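Long-range contacts in ectonucleoside triphosphate diphosphohydrolase 4 (Homo sapiens, PDB 6WG5), which belongs to the GDA1/CD39 family of nucleoside phosphatases, whose fold is related to that of the actin-like ATPases: residues K173-V177 with K252-F258; I183-R189 with K217-I222; P316-L322 with Y338-D344; D393-M397 with A409-Y413. All blocks are in the same frame, centred on the assembly; numbering follows the deposited sequence.

Interaction 1 (K173-V177 with K252-F258)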
loop_
_atom_site.group_PDB
_atom_site.type_symbol
_atom_site.label_atom_id
_atom_site.label_comp_id
_atom_site.label_asym_id
_atom_site.label_seq_id
_atom_site.Cartn_x
_atom_site.Cartn_y
_atom_site.Cartn_z
ATOM N N LYS A 173 9.647 2.259 -3.244
ATOM C CA LYS A 173 9.790 2.975 -1.982
ATOM C C LYS A 173 8.945 4.243 -1.981
ATOM O O LYS A 173 8.247 4.539 -1.005
ATOM C CB LYS A 173 11.263 3.305 -1.743
ATOM C CG LYS A 173 11.578 3.914 -0.387
ATOM C CD LYS A 173 12.757 4.864 -0.499
ATOM C CE LYS A 173 13.571 4.932 0.779
ATOM N NZ LYS A 173 14.797 5.756 0.579
ATOM N N GLN A 174 8.991 5.008 -3.076
ATOM C CA GLN A 174 8.173 6.213 -3.170
ATOM C C GLN A 174 6.688 5.872 -3.134
ATOM O O GLN A 174 5.891 6.590 -2.519
ATOM C CB GLN A 174 8.502 6.983 -4.449
ATOM C CG GLN A 174 9.905 7.554 -4.502
ATOM C CD GLN A 174 10.173 8.303 -5.793
ATOM O OE1 GLN A 174 10.619 7.721 -6.784
ATOM N NE2 GLN A 174 9.892 9.601 -5.790
ATOM N N GLU A 175 6.295 4.784 -3.798
ATOM C CA GLU A 175 4.894 4.382 -3.780
ATOM C C GLU A 175 4.443 4.061 -2.361
ATOM O O GLU A 175 3.332 4.420 -1.956
ATOM C CB GLU A 175 4.683 3.181 -4.699
ATOM C CG GLU A 175 3.242 2.976 -5.126
ATOM C CD GLU A 175 3.049 1.710 -5.941
ATOM O OE1 GLU A 175 4.058 1.151 -6.426
ATOM O OE2 GLU A 175 1.888 1.275 -6.095
ATOM N N GLY A 176 5.299 3.393 -1.587
ATOM C CA GLY A 176 4.965 3.111 -0.201
ATOM C C GLY A 176 4.842 4.370 0.636
ATOM O O GLY A 176 3.929 4.493 1.456
ATOM N N VAL A 177 5.760 5.321 0.444
ATOM C CA VAL A 177 5.681 6.585 1.174
ATOM C C VAL A 177 4.385 7.309 0.831
ATOM O O VAL A 177 3.645 7.749 1.718
ATOM C CB VAL A 177 6.910 7.462 0.872
ATOM C CG1 VAL A 177 6.789 8.818 1.571
ATOM C CG2 VAL A 177 8.183 6.760 1.311
ATOM N N LYS A 252 19.633 2.927 4.722
ATOM C CA LYS A 252 19.509 4.123 3.892
ATOM C C LYS A 252 18.470 3.917 2.797
ATOM O O LYS A 252 17.619 4.780 2.554
ATOM C CB LYS A 252 20.859 4.476 3.263
ATOM C CG LYS A 252 21.832 5.230 4.155
ATOM C CD LYS A 252 23.120 5.527 3.394
ATOM C CE LYS A 252 24.115 6.323 4.225
ATOM N NZ LYS A 252 24.634 5.551 5.385
ATOM N N ASN A 253 18.526 2.764 2.129
ATOM C CA ASN A 253 17.666 2.501 0.986
ATOM C C ASN A 253 16.230 2.192 1.386
ATOM O O ASN A 253 15.338 2.262 0.533
ATOM C CB ASN A 253 18.235 1.336 0.176
ATOM C CG ASN A 253 17.741 1.325 -1.256
ATOM O OD1 ASN A 253 17.619 2.374 -1.890
ATOM N ND2 ASN A 253 17.448 0.136 -1.771
ATOM N N LEU A 254 15.984 1.853 2.652
ATOM C CA LEU A 254 14.649 1.516 3.129
ATOM C C LEU A 254 14.045 2.613 3.994
ATOM O O LEU A 254 12.956 2.423 4.548
ATOM C CB LEU A 254 14.686 0.203 3.914
ATOM C CG LEU A 254 15.289 -0.993 3.180
ATOM C CD1 LEU A 254 15.256 -2.221 4.073
ATOM C CD2 LEU A 254 14.556 -1.257 1.869
ATOM N N LEU A 255 14.719 3.752 4.125
ATOM C CA LEU A 255 14.242 4.863 4.933
ATOM C C LEU A 255 14.068 6.093 4.057
ATOM O O LEU A 255 14.918 6.393 3.213
ATOM C CB LEU A 255 15.215 5.172 6.076
ATOM C CG LEU A 255 15.316 4.108 7.172
ATOM C CD1 LEU A 255 16.490 4.400 8.092
ATOM C CD2 LEU A 255 14.021 4.030 7.968
ATOM N N ALA A 256 12.957 6.796 4.258
ATOM C CA ALA A 256 12.665 8.038 3.555
ATOM C C ALA A 256 12.523 9.158 4.576
ATOM O O ALA A 256 11.804 9.009 5.570
ATOM C CB ALA A 256 11.390 7.913 2.719
ATOM N N GLU A 257 13.215 10.267 4.333
ATOM C CA GLU A 257 13.151 11.443 5.191
ATOM C C GLU A 257 12.680 12.622 4.356
ATOM O O GLU A 257 13.358 13.021 3.403
ATOM C CB GLU A 257 14.511 11.727 5.827
ATOM C CG GLU A 257 14.814 10.829 7.010
ATOM C CD GLU A 257 16.298 10.631 7.237
ATOM O OE1 GLU A 257 16.732 9.461 7.307
ATOM O OE2 GLU A 257 17.030 11.640 7.337
ATOM N N PHE A 258 11.523 13.173 4.712
ATOM C CA PHE A 258 10.889 14.215 3.923
ATOM C C PHE A 258 10.202 15.207 4.852
ATOM O O PHE A 258 10.078 14.984 6.060
ATOM C CB PHE A 258 9.884 13.621 2.931
ATOM C CG PHE A 258 8.839 12.755 3.576
ATOM C CD1 PHE A 258 7.635 13.293 3.993
ATOM C CD2 PHE A 258 9.066 11.404 3.770
ATOM C CE1 PHE A 258 6.674 12.500 4.589
ATOM C CE2 PHE A 258 8.110 10.604 4.363
ATOM C CZ PHE A 258 6.912 11.153 4.774
#
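Lys173 reaches from helix 172-186 to the junction where helix 245-254 gives way to strand 255-259, and its ammonium is the polar anchor of the contact. Lys173 NZ donates a hydrogen bond of 2.7 Å to the backbone O of Leu255, arriving from above the carbonyl plane, 54° out of it. The first torsion sets CG anti to the backbone N (chi1 -173°), which sends the long chain out toward that junction. On the way Lys173 CE passes 3.2 Å from Asn253 O. A lysine suits this place because its methylenes span the gap while its ammonium can donate to a main-chain carbonyl oxygen there.

Strand 255-259 is an outermost strand of a six-stranded mixed sheet, hydrogen-bonded through Ala256 and Phe258 to strand 270-279, and the helix packs across it with the two short axes at 58°.

Apolar contacts follow one helical turn on, at Val177. Val177 CG2 meets Ala256 CB at 3.7 Å, where the small methyl permits a close approach. The other branch, Val177 CG1, lies 3.6 Å from Phe258 CE2, the valine and the ring coming from opposite directions. Trp180 and Ile181 of the same helix also touch Phe258.

Interaction 2 (I183-R189 with K217-I222)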
loop_
_atom_site.group_PDB
_atom_site.type_symbol
_atom_site.label_atom_id
_atom_site.label_comp_id
_atom_site.label_asym_id
_atom_site.label_seq_id
_atom_site.Cartn_x
_atom_site.Cartn_y
_atom_site.Cartn_z
ATOM N N ILE A 183 -2.981 7.590 3.811
ATOM C CA ILE A 183 -3.837 7.085 4.880
ATOM C C ILE A 183 -3.773 8.003 6.093
ATOM O O ILE A 183 -4.804 8.332 6.691
ATOM C CB ILE A 183 -3.458 5.635 5.241
ATOM C CG1 ILE A 183 -4.468 5.071 6.242
ATOM C CG2 ILE A 183 -2.039 5.557 5.807
ATOM C CD1 ILE A 183 -4.225 3.627 6.632
ATOM N N ASN A 184 -2.572 8.438 6.475
ATOM C CA ASN A 184 -2.444 9.285 7.653
ATOM C C ASN A 184 -3.082 10.647 7.429
ATOM O O ASN A 184 -3.550 11.276 8.384
ATOM C CB ASN A 184 -0.975 9.441 8.035
ATOM C CG ASN A 184 -0.438 8.229 8.758
ATOM O OD1 ASN A 184 -0.621 8.086 9.967
ATOM N ND2 ASN A 184 0.221 7.340 8.020
ATOM N N PHE A 185 -3.116 11.115 6.184
ATOM C CA PHE A 185 -3.757 12.392 5.900
ATOM C C PHE A 185 -5.256 12.318 6.161
ATOM O O PHE A 185 -5.808 13.140 6.902
ATOM C CB PHE A 185 -3.477 12.806 4.459
ATOM C CG PHE A 185 -4.059 14.134 4.096
ATOM C CD1 PHE A 185 -3.548 15.298 4.640
ATOM C CD2 PHE A 185 -5.120 14.220 3.213
ATOM C CE1 PHE A 185 -4.080 16.525 4.310
ATOM C CE2 PHE A 185 -5.658 15.444 2.878
ATOM C CZ PHE A 185 -5.137 16.600 3.428
ATOM N N VAL A 186 -5.935 11.334 5.565
ATOM C CA VAL A 186 -7.377 11.210 5.767
ATOM C C VAL A 186 -7.689 10.927 7.229
ATOM O O VAL A 186 -8.731 11.350 7.741
ATOM C CB VAL A 186 -7.968 10.123 4.844
ATOM C CG1 VAL A 186 -7.765 10.496 3.385
ATOM C CG2 VAL A 186 -7.357 8.760 5.139
ATOM N N LEU A 187 -6.800 10.215 7.924
ATOM C CA LEU A 187 -6.981 9.977 9.351
ATOM C C LEU A 187 -6.688 11.211 10.194
ATOM O O LEU A 187 -6.895 11.168 11.411
ATOM C CB LEU A 187 -6.088 8.822 9.808
ATOM C CG LEU A 187 -6.435 7.428 9.275
ATOM C CD1 LEU A 187 -5.462 6.401 9.829
ATOM C CD2 LEU A 187 -7.862 7.035 9.619
ATOM N N GLY A 188 -6.210 12.296 9.587
ATOM C CA GLY A 188 -5.981 13.528 10.312
ATOM C C GLY A 188 -4.714 13.566 11.132
ATOM O O GLY A 188 -4.588 14.422 12.014
ATOM N N ARG A 189 -3.761 12.674 10.867
ATOM C CA ARG A 189 -2.555 12.588 11.681
ATOM C C ARG A 189 -1.555 13.694 11.386
ATOM O O ARG A 189 -0.585 13.842 12.137
ATOM C CB ARG A 189 -1.892 11.225 11.478
ATOM C CG ARG A 189 -2.832 10.051 11.716
ATOM C CD ARG A 189 -3.467 10.112 13.098
ATOM N NE ARG A 189 -4.448 9.052 13.297
ATOM C CZ ARG A 189 -4.168 7.842 13.769
ATOM N NH1 ARG A 189 -2.924 7.520 14.092
ATOM N NH2 ARG A 189 -5.137 6.950 13.914
ATOM N N LYS A 217 1.109 14.026 16.963
ATOM C CA LYS A 217 0.212 12.890 16.783
ATOM C C LYS A 217 0.972 11.666 16.293
ATOM O O LYS A 217 1.785 11.749 15.369
ATOM C CB LYS A 217 -0.888 13.232 15.779
ATOM C CG LYS A 217 -2.041 14.042 16.325
ATOM C CD LYS A 217 -3.157 14.109 15.295
ATOM C CE LYS A 217 -4.306 14.986 15.749
ATOM N NZ LYS A 217 -5.378 15.042 14.715
ATOM N N ARG A 218 0.688 10.524 16.912
ATOM C CA ARG A 218 1.182 9.252 16.405
ATOM C C ARG A 218 0.573 8.962 15.040
ATOM O O ARG A 218 -0.592 9.277 14.785
ATOM C CB ARG A 218 0.831 8.135 17.386
ATOM C CG ARG A 218 1.417 6.784 17.041
ATOM C CD ARG A 218 1.027 5.757 18.086
ATOM N NE ARG A 218 -0.405 5.471 18.063
ATOM C CZ ARG A 218 -1.042 4.765 18.992
ATOM N NH1 ARG A 218 -0.382 4.267 20.030
ATOM N NH2 ARG A 218 -2.346 4.559 18.885
ATOM N N THR A 219 1.367 8.362 14.158
ATOM C CA THR A 219 0.895 7.964 12.840
ATOM C C THR A 219 0.540 6.481 12.826
ATOM O O THR A 219 0.853 5.726 13.749
ATOM C CB THR A 219 1.949 8.261 11.767
ATOM O OG1 THR A 219 3.179 7.605 12.100
ATOM C CG2 THR A 219 2.181 9.760 11.638
ATOM N N ALA A 220 -0.122 6.067 11.747
ATOM C CA ALA A 220 -0.560 4.690 11.562
ATOM C C ALA A 220 0.272 4.048 10.461
ATOM O O ALA A 220 0.345 4.575 9.346
ATOM C CB ALA A 220 -2.047 4.632 11.212
ATOM N N GLY A 221 0.900 2.914 10.776
ATOM C CA GLY A 221 1.601 2.147 9.772
ATOM C C GLY A 221 0.642 1.375 8.893
ATOM O O GLY A 221 -0.545 1.234 9.190
ATOM N N ILE A 222 1.168 0.869 7.781
ATOM C CA ILE A 222 0.372 0.112 6.823
ATOM C C ILE A 222 1.060 -1.218 6.553
ATOM O O ILE A 222 2.271 -1.265 6.310
ATOM C CB ILE A 222 0.142 0.893 5.513
ATOM C CG1 ILE A 222 1.456 1.443 4.967
ATOM C CG2 ILE A 222 -0.847 2.024 5.754
ATOM C CD1 ILE A 222 1.316 2.188 3.642
HETATM O O HOH W 1 -6.461 12.180 13.965
HETATM O O HOH W 2 1.750 13.430 13.188
#
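Asn184 and Ala220 are joined by a pair of hydrogen bonds in which the side-chain amide reads both polar atoms of one residue's backbone. Ala220 N donates to Asn184 OD1 at 2.7 Å, almost straight (171°) and on a lone pair in the carbonyl plane. Asn184 ND2 returns a bond of 3.1 Å to Ala220 O, and it also donates to Trp180 O. With a donor and an acceptor side by side, asparagine suits this place, and the paired bonds fix the rotation of its amide.

Arg189 NH1 gives a bond of 3.0 Å to Arg218 O, which lies near the edge of the guanidinium. Chi2 bends the chain (-55°) and turns NH1 toward the 217-222 backbone; Glu380 forms salt bridges with both Arg189 and Arg218, and Asn378 OD1 also accepts from Arg218 NH1. In return, the extended chain of Lys217 sets NZ 2.9 Å from Gly188 O. One water links NZ to Leu187 O, and a second bridges Arg189 O and Lys217 O. Gly188, the first residue to leave helical angles, has positive phi and forms a Schellman motif.

Farther along, Ile183 CG2 meets Ile222 CG2 at 3.7 Å as the two side chains slide past each other, and Leu187 CD1 rests 4.1 Å from Ala220 CB. The chemistry implies that buried main-chain groups near a helix end are satisfied by amide, ammonium and guanidinium groups, with Glu380 probably offsetting the gathered positive charge.

Interaction 3 (P316-L322 with Y338-D344)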
loop_
_atom_site.group_PDB
_atom_site.type_symbol
_atom_site.label_atom_id
_atom_site.label_comp_id
_atom_site.label_asym_id
_atom_site.label_seq_id
_atom_site.Cartn_x
_atom_site.Cartn_y
_atom_site.Cartn_z
ATOM N N PRO A 316 -1.507 -39.994 -1.978
ATOM C CA PRO A 316 -1.317 -38.549 -2.118
ATOM C C PRO A 316 -0.512 -37.954 -0.977
ATOM O O PRO A 316 -0.491 -38.467 0.144
ATOM C CB PRO A 316 -2.753 -38.015 -2.110
ATOM C CG PRO A 316 -3.473 -38.960 -1.206
ATOM C CD PRO A 316 -2.822 -40.317 -1.394
ATOM N N TYR A 317 0.158 -36.848 -1.284
ATOM C CA TYR A 317 0.832 -36.074 -0.254
ATOM C C TYR A 317 -0.206 -35.428 0.656
ATOM O O TYR A 317 -1.152 -34.793 0.181
ATOM C CB TYR A 317 1.722 -35.009 -0.894
ATOM C CG TYR A 317 2.551 -34.225 0.096
ATOM C CD1 TYR A 317 2.155 -32.963 0.521
ATOM C CD2 TYR A 317 3.733 -34.746 0.602
ATOM C CE1 TYR A 317 2.915 -32.243 1.424
ATOM C CE2 TYR A 317 4.499 -34.037 1.505
ATOM C CZ TYR A 317 4.086 -32.787 1.912
ATOM O OH TYR A 317 4.853 -32.085 2.812
ATOM N N LEU A 318 -0.039 -35.601 1.962
ATOM C CA LEU A 318 -0.989 -35.073 2.935
ATOM C C LEU A 318 -0.574 -33.653 3.294
ATOM O O LEU A 318 0.399 -33.447 4.028
ATOM C CB LEU A 318 -1.053 -35.969 4.170
ATOM C CG LEU A 318 -1.400 -37.436 3.895
ATOM C CD1 LEU A 318 -1.585 -38.184 5.202
ATOM C CD2 LEU A 318 -2.650 -37.565 3.030
ATOM N N ASP A 319 -1.312 -32.675 2.771
ATOM C CA ASP A 319 -0.959 -31.274 2.929
ATOM C C ASP A 319 -1.742 -30.686 4.092
ATOM O O ASP A 319 -2.971 -30.553 3.990
ATOM C CB ASP A 319 -1.257 -30.506 1.645
ATOM C CG ASP A 319 -0.782 -29.065 1.703
ATOM O OD1 ASP A 319 -1.141 -28.286 0.794
ATOM O OD2 ASP A 319 -0.054 -28.715 2.657
ATOM N N PRO A 320 -1.099 -30.319 5.206
ATOM C CA PRO A 320 -1.847 -29.708 6.315
ATOM C C PRO A 320 -2.349 -28.311 6.006
ATOM O O PRO A 320 -3.211 -27.806 6.738
ATOM C CB PRO A 320 -0.824 -29.686 7.455
ATOM C CG PRO A 320 0.492 -29.583 6.760
ATOM C CD PRO A 320 0.348 -30.375 5.487
ATOM N N CYS A 321 -1.842 -27.678 4.951
ATOM C CA CYS A 321 -2.233 -26.331 4.571
ATOM C C CYS A 321 -3.456 -26.304 3.662
ATOM O O CYS A 321 -3.782 -25.245 3.115
ATOM C CB CYS A 321 -1.061 -25.628 3.885
ATOM S SG CYS A 321 0.351 -25.334 4.973
ATOM N N LEU A 322 -4.132 -27.437 3.482
ATOM C CA LEU A 322 -5.351 -27.488 2.694
ATOM C C LEU A 322 -6.520 -27.928 3.567
ATOM O O LEU A 322 -6.325 -28.641 4.556
ATOM C CB LEU A 322 -5.216 -28.453 1.507
ATOM C CG LEU A 322 -4.416 -27.936 0.310
ATOM C CD1 LEU A 322 -4.179 -29.057 -0.689
ATOM C CD2 LEU A 322 -5.127 -26.766 -0.363
ATOM N N TYR A 338 -0.328 -35.581 -6.515
ATOM C CA TYR A 338 -1.654 -35.539 -5.919
ATOM C C TYR A 338 -1.553 -35.248 -4.428
ATOM O O TYR A 338 -0.682 -35.784 -3.736
ATOM C CB TYR A 338 -2.389 -36.857 -6.158
ATOM C CG TYR A 338 -2.553 -37.180 -7.625
ATOM C CD1 TYR A 338 -3.609 -36.651 -8.358
ATOM C CD2 TYR A 338 -1.648 -38.003 -8.281
ATOM C CE1 TYR A 338 -3.761 -36.937 -9.702
ATOM C CE2 TYR A 338 -1.793 -38.297 -9.626
ATOM C CZ TYR A 338 -2.850 -37.761 -10.331
ATOM O OH TYR A 338 -2.998 -38.050 -11.669
ATOM N N LEU A 339 -2.446 -34.389 -3.946
ATOM C CA LEU A 339 -2.468 -33.972 -2.554
ATOM C C LEU A 339 -3.829 -34.277 -1.944
ATOM O O LEU A 339 -4.830 -34.433 -2.648
ATOM C CB LEU A 339 -2.175 -32.470 -2.414
ATOM C CG LEU A 339 -1.122 -31.853 -3.338
ATOM C CD1 LEU A 339 -1.029 -30.354 -3.091
ATOM C CD2 LEU A 339 0.237 -32.506 -3.150
ATOM N N ARG A 340 -3.852 -34.357 -0.615
ATOM C CA ARG A 340 -5.096 -34.442 0.137
ATOM C C ARG A 340 -4.949 -33.594 1.388
ATOM O O ARG A 340 -3.979 -33.752 2.135
ATOM C CB ARG A 340 -5.438 -35.886 0.512
ATOM C CG ARG A 340 -6.877 -36.072 0.967
ATOM C CD ARG A 340 -6.970 -37.075 2.102
ATOM N NE ARG A 340 -6.346 -38.350 1.762
ATOM C CZ ARG A 340 -5.894 -39.226 2.656
ATOM N NH1 ARG A 340 -5.340 -40.360 2.250
ATOM N NH2 ARG A 340 -5.981 -38.966 3.956
ATOM N N GLY A 341 -5.906 -32.696 1.611
ATOM C CA GLY A 341 -5.813 -31.769 2.727
ATOM C C GLY A 341 -6.151 -32.444 4.043
ATOM O O GLY A 341 -7.157 -33.153 4.152
ATOM N N THR A 342 -5.306 -32.222 5.050
ATOM C CA THR A 342 -5.559 -32.708 6.399
ATOM C C THR A 342 -5.970 -31.596 7.355
ATOM O O THR A 342 -6.226 -31.872 8.531
ATOM C CB THR A 342 -4.320 -33.434 6.943
ATOM O OG1 THR A 342 -3.192 -32.553 6.932
ATOM C CG2 THR A 342 -4.009 -34.657 6.094
ATOM N N GLY A 343 -6.042 -30.351 6.883
ATOM C CA GLY A 343 -6.597 -29.252 7.652
ATOM C C GLY A 343 -6.023 -29.086 9.046
ATOM O O GLY A 343 -6.771 -29.068 10.030
ATOM N N ASP A 344 -4.703 -28.947 9.146
ATOM C CA ASP A 344 -4.015 -28.778 10.425
ATOM C C ASP A 344 -3.363 -27.396 10.420
ATOM O O ASP A 344 -2.243 -27.225 9.933
ATOM C CB ASP A 344 -2.995 -29.889 10.650
ATOM C CG ASP A 344 -2.522 -29.963 12.089
ATOM O OD1 ASP A 344 -2.571 -28.927 12.789
ATOM O OD2 ASP A 344 -2.106 -31.058 12.523
#
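The guanidinium of Arg340 carries Leu318 on one face: CD2 sits 3.6 Å above its plane, over the centre, and the two side chains run side by side in the same direction. The Arg340 chain bends at chi2 and chi3 (-54°), laying the guanidinium alongside Leu318. Pro316 CG approaches the same group obliquely and packs 4.0 Å from Arg340 CB. Leucine suits this partly exposed place, since its methyl can cover the flat cation without competing for its N-H groups. The Tyr317 ring is met obliquely by Leu339 CD2, whose closer contact is with Tyr317 CB at 3.7 Å.

Between these two pairs, which project from opposite faces, strands 317-319 and 335-341 run parallel. Tyr317 N donates to Tyr338 O, Arg340 N to Tyr317 O (2.8 Å) and Asp319 N to Arg340 O. The ladder continues with Thr342 N to Asp319 O (3.1 Å); past the strands, Asp344 N bonds to Pro320 O. A type I turn from Asp319 to Leu322 folds the chain back, with Asp319 OD2 accepting from Cys321 N in an Asx turn. Leu322 CB packs 3.6 Å from Gly341 CA, glycine letting the turn lie close to the strand.

Strand 335-341 is the middle of a three-stranded sheet, flanked by 317-319 and the antiparallel 327-332. Helix 283-296 supplies Arg287 and Tyr290 to Asp319, while Asp344 N-caps helix 345-352, tied to the turn by the Cys321-Cys348 disulfide.

Interaction 4 (D393-M397 with A409-Y413)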
loop_
_atom_site.group_PDB
_atom_site.type_symbol
_atom_site.label_atom_id
_atom_site.label_comp_id
_atom_site.label_asym_id
_atom_site.label_seq_id
_atom_site.Cartn_x
_atom_site.Cartn_y
_atom_site.Cartn_z
ATOM N N ASP A 393 -13.393 -12.670 4.901
ATOM C CA ASP A 393 -14.140 -13.260 3.793
ATOM C C ASP A 393 -14.860 -14.541 4.202
ATOM O O ASP A 393 -16.007 -14.765 3.794
ATOM C CB ASP A 393 -13.211 -13.511 2.607
ATOM C CG ASP A 393 -13.052 -12.283 1.724
ATOM O OD1 ASP A 393 -13.392 -11.169 2.181
ATOM O OD2 ASP A 393 -12.593 -12.428 0.572
ATOM N N VAL A 394 -14.219 -15.397 5.004
ATOM C CA VAL A 394 -14.853 -16.612 5.498
ATOM C C VAL A 394 -14.907 -16.653 7.020
ATOM O O VAL A 394 -15.896 -17.122 7.595
ATOM C CB VAL A 394 -14.164 -17.880 4.947
ATOM C CG1 VAL A 394 -14.184 -17.873 3.431
ATOM C CG2 VAL A 394 -12.749 -18.010 5.464
ATOM N N LEU A 395 -13.865 -16.169 7.699
ATOM C CA LEU A 395 -13.890 -16.144 9.157
ATOM C C LEU A 395 -14.781 -15.034 9.703
ATOM O O LEU A 395 -15.231 -15.126 10.849
ATOM C CB LEU A 395 -12.469 -15.995 9.706
ATOM C CG LEU A 395 -11.463 -17.031 9.199
ATOM C CD1 LEU A 395 -10.103 -16.838 9.864
ATOM C CD2 LEU A 395 -11.972 -18.455 9.416
ATOM N N ARG A 396 -15.039 -13.990 8.914
ATOM C CA ARG A 396 -16.043 -12.981 9.254
ATOM C C ARG A 396 -15.668 -12.212 10.519
ATOM O O ARG A 396 -16.521 -11.907 11.356
ATOM C CB ARG A 396 -17.423 -13.623 9.404
ATOM C CG ARG A 396 -17.954 -14.241 8.125
ATOM C CD ARG A 396 -18.362 -13.172 7.125
ATOM N NE ARG A 396 -19.694 -13.423 6.583
ATOM C CZ ARG A 396 -20.412 -12.532 5.908
ATOM N NH1 ARG A 396 -19.932 -11.314 5.690
ATOM N NH2 ARG A 396 -21.615 -12.857 5.457
ATOM N N MET A 397 -14.388 -11.884 10.658
ATOM C CA MET A 397 -13.920 -11.095 11.791
ATOM C C MET A 397 -12.919 -10.044 11.334
ATOM O O MET A 397 -11.893 -9.812 11.981
ATOM C CB MET A 397 -13.315 -11.987 12.871
ATOM C CG MET A 397 -12.401 -13.074 12.350
ATOM S SD MET A 397 -11.567 -13.922 13.700
ATOM C CE MET A 397 -12.961 -14.590 14.609
ATOM N N ALA A 409 -10.665 -19.436 15.241
ATOM C CA ALA A 409 -11.535 -19.494 14.072
ATOM C C ALA A 409 -10.806 -20.086 12.874
ATOM O O ALA A 409 -11.377 -20.884 12.122
ATOM C CB ALA A 409 -12.063 -18.098 13.743
ATOM N N ALA A 410 -9.539 -19.708 12.684
ATOM C CA ALA A 410 -8.764 -20.251 11.573
ATOM C C ALA A 410 -8.576 -21.754 11.721
ATOM O O ALA A 410 -8.689 -22.500 10.742
ATOM C CB ALA A 410 -7.409 -19.548 11.482
ATOM N N LYS A 411 -8.291 -22.217 12.941
ATOM C CA LYS A 411 -8.151 -23.649 13.180
ATOM C C LYS A 411 -9.447 -24.385 12.870
ATOM O O LYS A 411 -9.431 -25.452 12.244
ATOM C CB LYS A 411 -7.731 -23.908 14.629
ATOM C CG LYS A 411 -6.334 -24.491 14.771
ATOM C CD LYS A 411 -5.992 -24.843 16.217
ATOM C CE LYS A 411 -5.450 -23.644 16.986
ATOM N NZ LYS A 411 -4.655 -24.063 18.177
ATOM N N ASP A 412 -10.583 -23.830 13.298
ATOM C CA ASP A 412 -11.859 -24.509 13.108
ATOM C C ASP A 412 -12.238 -24.578 11.633
ATOM O O ASP A 412 -12.777 -25.591 11.173
ATOM C CB ASP A 412 -12.951 -23.805 13.916
ATOM C CG ASP A 412 -12.781 -23.992 15.414
ATOM O OD1 ASP A 412 -12.129 -24.978 15.822
ATOM O OD2 ASP A 412 -13.304 -23.158 16.185
ATOM N N TYR A 413 -11.965 -23.515 10.875
ATOM C CA TYR A 413 -12.255 -23.538 9.445
ATOM C C TYR A 413 -11.469 -24.644 8.748
ATOM O O TYR A 413 -12.022 -25.401 7.942
ATOM C CB TYR A 413 -11.942 -22.174 8.823
ATOM C CG TYR A 413 -12.149 -22.129 7.323
ATOM C CD1 TYR A 413 -13.382 -21.788 6.783
ATOM C CD2 TYR A 413 -11.111 -22.431 6.448
ATOM C CE1 TYR A 413 -13.577 -21.748 5.414
ATOM C CE2 TYR A 413 -11.298 -22.397 5.077
ATOM C CZ TYR A 413 -12.534 -22.056 4.566
ATOM O OH TYR A 413 -12.729 -22.019 3.204
#
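Val394 lays its CG2 methyl over one face of the Tyr413 ring, in a CH-pi contact 4.1 Å from the ring centroid and 22° off the normal. The methyl is offset toward the rim, so the ring atom closest to Val394 CG2 is Tyr413 CE1, at 3.8 Å, and the two side chains cross at about a right angle. Valine suits this position because a beta-branched residue brings a methyl, and CB itself (3.9 Å from Tyr413 CE1), against the ring without a flexible chain. In Tyr413, CG lies anti to the backbone N (chi1 177°), which carries the ring from the helix toward the loop; its hydroxyl is hydrogen-bonded to Leu439 O in helix 436-456.

The loop of residues 393-397 follows helix 386-392 and, within a few residues, leads into helix 403-414, so the chain doubles back and packs on its own next helix, with no hydrogen bond crossing between the two segments. Tyr413 comes one helical turn after Ala409, and both face the loop. Gln442 of helix 436-456 touches Val394, Leu395 and Tyr413, closing in on the same cluster.

Leu395 divides its two methyls between neighbouring parts of that helix. Leu395 CD2 packs 3.8 Å from Tyr413 CB and 3.7 Å from Ala409 O, while Leu395 CD1 rests 4.0 Å from Ala410 CA. Two successive alanines suit this surface, for their short side chains let the leucine come down close to the helix backbone. Farther out, the flexible chain of Met397 turns at chi3 (61°) and brings CE to 3.7 Å from Ala409 CB.

How the interactions relate
Interactions 1 and 2 share helix 172-186 and the same six-stranded sheet, at its edge strand 255-259 in one case and at strand 221-225 in the other; they touch where Gly176 O meets Ile222 CD1. Interaction 2 is the buried one, and it is rich in side-chain bonds to backbone groups, whereas interaction 1 has a single such bond beside a small apolar patch. Interactions 3 and 4 lie apart from these two, their centres about 19 Å from each other, and both are partly buried. Their chemistry differs: 3 rests on main-chain pairing within a small sheet, 4 on apolar side chains alone. Helix 345-352 lies between them, contacting Pro320 and Ala410.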